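Side-chain contacts in inactivation-no-after-potential D protein (Drosophila melanogaster, PDB 5F67), which probably serves as a PDZ scaffold in fly photoreceptors, its third PDZ domain binding the C-terminal tail of the TRP channel: residues A[39-42]-A[48-51]; A[54-57]-A[62-65]; A[71-74]-A[80-83]. One frame throughout, in Å; residues are numbered along the deposited sequence.

Contact 1 (A[39-42]-A[48-51]); sequences VIYG and GSGI
Y41 and I51 face each other as an antiparallel non-hydrogen-bonded pair in a beta hairpin of the PDZ domain, built from strands 37-44 and 50-56. The next pair, G42 with G50, is the hydrogen-bonded one. There the amide of G42 donates to G50 O at 2.8 Å, while G50 N returns a bond of 3.0 Å to G42 O. Neither glycine carries a side chain, so this pair is joined by backbone alone.

Weaker CA-H...O contacts flank these bonds. I51 CA lies 3.4 Å from I40 O, Y41 CA approaches G50 O, and S49 CA comes within 3.2 Å of G42 O, where the chain turns a corner into the second strand.

The Y41 ring is laid along the second strand because CG stands anti to the backbone N (chi1 -168°). G50 O sits over one face of the ring, displaced toward its rim, while the CD1 methyl of I51 meets Y41 CD1 obliquely at 3.7 Å, the two side chains crossing at about a right angle. Farther out, the phenol OH comes to 3.5 Å from S49 CB. One tyrosine side chain thus spans three residues, from I51 back to S49, at an exposed edge of the domain.

The apolar contact on the buried side is between V39 and I51. Both also reach helix 86-95, V39 through Y86, T90 and L93 and I51 through A89, so the hairpin packs on the helix that borders the peptide groove in PDZ domains. The methyl I51 CG2, anti to its own amide nitrogen, is carried to V39 CB at 3.7 Å and lies little farther from both valine methyls.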
loop_
_atom_site.group_PDB
_atom_site.type_symbol
_atom_site.label_atom_id
_atom_site.label_comp_id
_atom_site.label_asym_id
_atom_site.label_seq_id
_atom_site.Cartn_x
_atom_site.Cartn_y
_atom_site.Cartn_z
ATOM N N VAL A 39 -5.249 4.362 0.244
ATOM C CA VAL A 39 -4.813 4.417 -1.136
ATOM C C VAL A 39 -5.802 5.219 -1.953
ATOM O O VAL A 39 -6.931 5.479 -1.513
ATOM C CB VAL A 39 -4.640 3.005 -1.770
ATOM C CG1 VAL A 39 -3.602 2.180 -0.988
ATOM C CG2 VAL A 39 -5.978 2.258 -1.805
ATOM N N ILE A 40 -5.349 5.634 -3.128
ATOM C CA ILE A 40 -6.224 6.259 -4.111
ATOM C C ILE A 40 -5.919 5.642 -5.462
ATOM O O ILE A 40 -4.854 5.030 -5.663
ATOM C CB ILE A 40 -6.015 7.793 -4.181
ATOM C CG1 ILE A 40 -4.553 8.138 -4.444
ATOM C CG2 ILE A 40 -6.498 8.469 -2.905
ATOM C CD1 ILE A 40 -4.349 9.591 -4.847
ATOM N N TYR A 41 -6.855 5.773 -6.389
ATOM C CA TYR A 41 -6.540 5.507 -7.774
ATOM C C TYR A 41 -6.079 6.839 -8.349
ATOM O O TYR A 41 -6.838 7.812 -8.346
ATOM C CB TYR A 41 -7.773 5.011 -8.543
ATOM C CG TYR A 41 -7.393 4.470 -9.892
ATOM C CD1 TYR A 41 -7.239 3.100 -10.098
ATOM C CD2 TYR A 41 -7.128 5.327 -10.950
ATOM C CE1 TYR A 41 -6.855 2.598 -11.347
ATOM C CE2 TYR A 41 -6.746 4.837 -12.196
ATOM C CZ TYR A 41 -6.616 3.474 -12.384
ATOM O OH TYR A 41 -6.233 2.989 -13.616
ATOM N N GLY A 42 -4.844 6.890 -8.831
ATOM C CA GLY A 42 -4.288 8.143 -9.298
ATOM C C GLY A 42 -3.391 7.985 -10.505
ATOM O O GLY A 42 -3.411 6.960 -11.194
ATOM N N GLY A 48 2.101 6.338 -15.305
ATOM C CA GLY A 48 0.706 6.272 -15.711
ATOM C C GLY A 48 -0.244 6.098 -14.537
ATOM O O GLY A 48 0.090 6.468 -13.405
ATOM N N SER A 49 -1.428 5.545 -14.809
ATOM C CA SER A 49 -2.464 5.372 -13.789
ATOM C C SER A 49 -2.259 4.096 -12.985
ATOM O O SER A 49 -1.634 3.141 -13.456
ATOM C CB SER A 49 -3.854 5.354 -14.425
ATOM O OG SER A 49 -4.184 6.636 -14.934
ATOM N N GLY A 50 -2.792 4.091 -11.770
ATOM C CA GLY A 50 -2.734 2.921 -10.917
ATOM C C GLY A 50 -3.077 3.277 -9.489
ATOM O O GLY A 50 -3.677 4.326 -9.235
ATOM N N ILE A 51 -2.689 2.402 -8.558
ATOM C CA ILE A 51 -3.023 2.570 -7.149
ATOM C C ILE A 51 -1.808 3.126 -6.413
ATOM O O ILE A 51 -0.703 2.590 -6.534
ATOM C CB ILE A 51 -3.408 1.219 -6.514
ATOM C CG1 ILE A 51 -4.562 0.586 -7.308
ATOM C CG2 ILE A 51 -3.776 1.394 -5.036
ATOM C CD1 ILE A 51 -5.910 1.320 -7.159
#

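Contact 2 (A[54-57]-A[62-65]); sequences SDLR and AELA
The carboxylate of E63 and the peptide carbonyl of R57 are the flat groups that come near each other, with E63 OE2 4.1 Å from R57 O; these are two acceptors, and each is held by another donor. G59 N bonds to OE2, and S60 OG is hydrogen-bonded both to R57 O and to E63 N. A second carboxylate lies on the strand itself: D55 OD1 is met by L56 N at 2.7 Å, on its anti side and 25° out of the carboxylate plane. The guanidinium of R57 is led away from the helix by its extended chain and bonds the backbone of the bound peptide through NH2, more weakly through NH1.

L56 carries the contact itself. With CG anti to the amide nitrogen (chi1 -178°), its isobutyl group projects from the end of strand 50-56 onto the short helix 61-64. Its two methyls divide the work: CD1 rests against both A62 CB (3.8 Å) and E63 N (3.7 Å), whereas CD2 rests on the aliphatic part of E63, 3.9 Å from CG. The leucine and glutamate side chains cross at about a right angle. Beyond them, E63 CB packs against R57 O at 3.8 Å, and V69 adds to the surroundings of L56.

The chemistry is therefore divided. Apolar contact anchors the strand end to the helix, while polar groups of the strand end and of the residue after it, D55 OD2, L56 O and the R57 guanidinium, hydrogen-bond the bound peptide and so form part of the recognition surface for the TRP tail.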
loop_
_atom_site.group_PDB
_atom_site.type_symbol
_atom_site.label_atom_id
_atom_site.label_comp_id
_atom_site.label_asym_id
_atom_site.label_seq_id
_atom_site.Cartn_x
_atom_site.Cartn_y
_atom_site.Cartn_z
ATOM N N SER A 54 -1.800 6.958 -0.329
ATOM C CA SER A 54 -2.238 8.350 -0.218
ATOM C C SER A 54 -2.129 8.884 1.206
ATOM O O SER A 54 -2.147 10.092 1.427
ATOM C CB SER A 54 -3.676 8.490 -0.713
ATOM O OG SER A 54 -4.554 7.700 0.071
ATOM N N ASP A 55 -2.038 7.984 2.179
ATOM C CA ASP A 55 -1.836 8.422 3.549
ATOM C C ASP A 55 -1.226 7.293 4.340
ATOM O O ASP A 55 -1.258 6.131 3.928
ATOM C CB ASP A 55 -3.151 8.912 4.188
ATOM C CG ASP A 55 -2.924 9.964 5.264
ATOM O OD1 ASP A 55 -1.784 10.093 5.765
ATOM O OD2 ASP A 55 -3.888 10.677 5.614
ATOM N N LEU A 56 -0.650 7.640 5.481
ATOM C CA LEU A 56 0.107 6.682 6.268
ATOM C C LEU A 56 -0.145 7.039 7.717
ATOM O O LEU A 56 -0.077 8.217 8.086
ATOM C CB LEU A 56 1.596 6.816 5.927
ATOM C CG LEU A 56 2.593 5.882 6.593
ATOM C CD1 LEU A 56 2.398 4.468 6.080
ATOM C CD2 LEU A 56 3.999 6.385 6.290
ATOM N N ARG A 57 -0.471 6.043 8.533
ATOM C CA ARG A 57 -0.834 6.297 9.927
ATOM C C ARG A 57 0.393 6.299 10.823
ATOM O O ARG A 57 1.186 5.353 10.811
ATOM C CB ARG A 57 -1.817 5.229 10.410
ATOM C CG ARG A 57 -2.192 5.358 11.898
ATOM C CD ARG A 57 -3.345 4.430 12.229
ATOM N NE ARG A 57 -3.531 4.274 13.669
ATOM C CZ ARG A 57 -4.692 3.958 14.236
ATOM N NH1 ARG A 57 -5.770 3.760 13.477
ATOM N NH2 ARG A 57 -4.769 3.823 15.553
ATOM N N ALA A 62 2.871 -0.193 8.789
ATOM C CA ALA A 62 3.251 0.242 7.450
ATOM C C ALA A 62 4.308 1.334 7.536
ATOM O O ALA A 62 5.269 1.334 6.764
ATOM C CB ALA A 62 2.042 0.734 6.658
ATOM N N GLU A 63 4.137 2.266 8.470
ATOM C CA GLU A 63 5.131 3.329 8.624
ATOM C C GLU A 63 6.475 2.727 9.042
ATOM O O GLU A 63 7.529 3.081 8.499
ATOM C CB GLU A 63 4.670 4.371 9.646
ATOM C CG GLU A 63 5.610 5.570 9.756
ATOM C CD GLU A 63 5.264 6.500 10.902
ATOM O OE1 GLU A 63 5.199 7.728 10.668
ATOM O OE2 GLU A 63 5.077 6.009 12.039
ATOM N N LEU A 64 6.428 1.802 10.000
ATOM C CA LEU A 64 7.640 1.142 10.481
ATOM C C LEU A 64 8.387 0.364 9.401
ATOM O O LEU A 64 9.614 0.243 9.469
ATOM C CB LEU A 64 7.310 0.232 11.669
ATOM C CG LEU A 64 6.934 1.022 12.926
ATOM C CD1 LEU A 64 6.325 0.125 13.990
ATOM C CD2 LEU A 64 8.164 1.738 13.471
ATOM N N ALA A 65 7.653 -0.149 8.411
ATOM C CA ALA A 65 8.238 -0.948 7.327
ATOM C C ALA A 65 8.760 -0.107 6.173
ATOM O O ALA A 65 9.313 -0.640 5.207
ATOM C CB ALA A 65 7.224 -1.954 6.804
#

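Contact 3 (A[71-74]-A[80-83]); sequences DMLL and VTLE
T81 grips the strand through two consecutive carbonyls. Its amide donates to L74 O at 2.8 Å, with an angle of 166° at the hydrogen, and its hydroxyl donates to L73 O at 2.9 Å. In both bonds the donor stands above the carbonyl plane. The hydroxyl reaches L73 because OG1 lies between the backbone N and the carbonyl carbon (chi1 53°), which also brings it within 3.8 Å of L73 CG. A bound water adds a third link, donating to L73 O at 2.8 Å and to T81 O at 3.0 Å, so that L73 O accepts from both the threonine and the water. A valine here would probably leave L73 O with the water as its remaining partner across this contact, and the loop held to the strand by fewer bonds.

Away from this buried polar clasp the contact becomes apolar and looser, toward the partly exposed L82. L82 CD2 touches L74 CD2 at 3.6 Å, the two side chains crossing obliquely, but its other neighbour, the extended M72, only reaches it with the terminal CE at 4.1 Å. V80 contributes little more than CG1 beside L74 O.

The clasp ties the loop leading into helix 86-95 to strand 72-76. That strand is bonded through its backbone to strand 99-105, and L73 packs on M102 and L104 there and on I51 of the other sheet. On the looser side helix 17-20 closes in, with I17 against L74 and V80, and Q20 against L82.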
loop_
_atom_site.group_PDB
_atom_site.type_symbol
_atom_site.label_atom_id
_atom_site.label_comp_id
_atom_site.label_asym_id
_atom_site.label_seq_id
_atom_site.Cartn_x
_atom_site.Cartn_y
_atom_site.Cartn_z
ATOM N N ASP A 71 3.932 6.190 -2.848
ATOM C CA ASP A 71 4.435 4.936 -3.427
ATOM C C ASP A 71 3.363 4.298 -4.301
ATOM O O ASP A 71 2.177 4.337 -3.950
ATOM C CB ASP A 71 4.790 3.926 -2.338
ATOM C CG ASP A 71 6.119 4.207 -1.672
ATOM O OD1 ASP A 71 6.842 5.130 -2.117
ATOM O OD2 ASP A 71 6.444 3.480 -0.700
ATOM N N MET A 72 3.758 3.705 -5.425
ATOM C CA MET A 72 2.786 2.964 -6.238
ATOM C C MET A 72 2.686 1.545 -5.703
ATOM O O MET A 72 3.702 0.911 -5.438
ATOM C CB MET A 72 3.226 2.931 -7.702
ATOM C CG MET A 72 2.178 2.393 -8.677
ATOM S SD MET A 72 2.860 2.328 -10.357
ATOM C CE MET A 72 1.364 1.905 -11.272
ATOM N N LEU A 73 1.461 1.055 -5.531
ATOM C CA LEU A 73 1.217 -0.290 -5.018
ATOM C C LEU A 73 1.058 -1.253 -6.189
ATOM O O LEU A 73 0.102 -1.137 -6.979
ATOM C CB LEU A 73 -0.052 -0.295 -4.147
ATOM C CG LEU A 73 -0.465 -1.672 -3.627
ATOM C CD1 LEU A 73 0.579 -2.237 -2.671
ATOM C CD2 LEU A 73 -1.834 -1.593 -2.946
ATOM N N LEU A 74 2.000 -2.189 -6.311
ATOM C CA LEU A 74 2.075 -3.046 -7.493
ATOM C C LEU A 74 1.562 -4.472 -7.255
ATOM O O LEU A 74 1.124 -5.137 -8.193
ATOM C CB LEU A 74 3.511 -3.078 -8.019
ATOM C CG LEU A 74 4.065 -1.688 -8.356
ATOM C CD1 LEU A 74 5.560 -1.759 -8.646
ATOM C CD2 LEU A 74 3.340 -1.113 -9.548
ATOM N N VAL A 80 -1.528 -9.316 -8.254
ATOM C CA VAL A 80 -0.955 -8.147 -8.918
ATOM C C VAL A 80 -1.978 -7.010 -8.961
ATOM O O VAL A 80 -3.140 -7.229 -9.319
ATOM C CB VAL A 80 -0.506 -8.501 -10.348
ATOM C CG1 VAL A 80 -0.090 -7.248 -11.111
ATOM C CG2 VAL A 80 0.641 -9.513 -10.300
ATOM N N THR A 81 -1.564 -5.800 -8.579
ATOM C CA THR A 81 -2.494 -4.665 -8.536
ATOM C C THR A 81 -2.191 -3.602 -9.585
ATOM O O THR A 81 -2.756 -2.509 -9.555
ATOM C CB THR A 81 -2.537 -4.002 -7.147
ATOM O OG1 THR A 81 -1.203 -3.674 -6.735
ATOM C CG2 THR A 81 -3.160 -4.954 -6.119
ATOM N N LEU A 82 -1.319 -3.945 -10.525
ATOM C CA LEU A 82 -0.973 -3.047 -11.617
ATOM C C LEU A 82 -2.193 -2.597 -12.401
ATOM O O LEU A 82 -2.267 -1.447 -12.840
ATOM C CB LEU A 82 0.001 -3.737 -12.571
ATOM C CG LEU A 82 1.470 -3.413 -12.356
ATOM C CD1 LEU A 82 2.331 -4.305 -13.239
ATOM C CD2 LEU A 82 1.695 -1.934 -12.675
ATOM N N GLU A 83 -3.158 -3.499 -12.568
ATOM C CA GLU A 83 -4.356 -3.171 -13.335
ATOM C C GLU A 83 -5.627 -3.124 -12.484
ATOM O O GLU A 83 -6.736 -3.092 -13.025
ATOM C CB GLU A 83 -4.533 -4.168 -14.486
ATOM C CG GLU A 83 -3.308 -4.307 -15.403
ATOM C CD GLU A 83 -3.068 -3.078 -16.271
ATOM O OE1 GLU A 83 -4.005 -2.271 -16.456
ATOM O OE2 GLU A 83 -1.937 -2.924 -16.781
HETATM O O HOH W 1 -1.126 -0.009 -9.260
#

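From the N terminus, the chain first closes residues 43-47 at the hairpin end with contact 1, then the connection 58-61 from strand to helix with contact 2, and last, with contact 3, the excursion 75-79, the tip of the hairpin of strands 72-76 and 79-80. The three closures follow in series; none encloses or crosses another. Strand 50-56 runs through the first two, whose centres lie about 17 Å apart, yet S54 packs on V39 and I40 of contact 1. Contacts 1 and 3 are closer, about 8 Å between centres, and I51 O probably bonds L73 N, joining the hairpin to the four-stranded sheet. Contacts 2 and 3 do not touch, although helix 61-64 and strand 72-76 are consecutive elements.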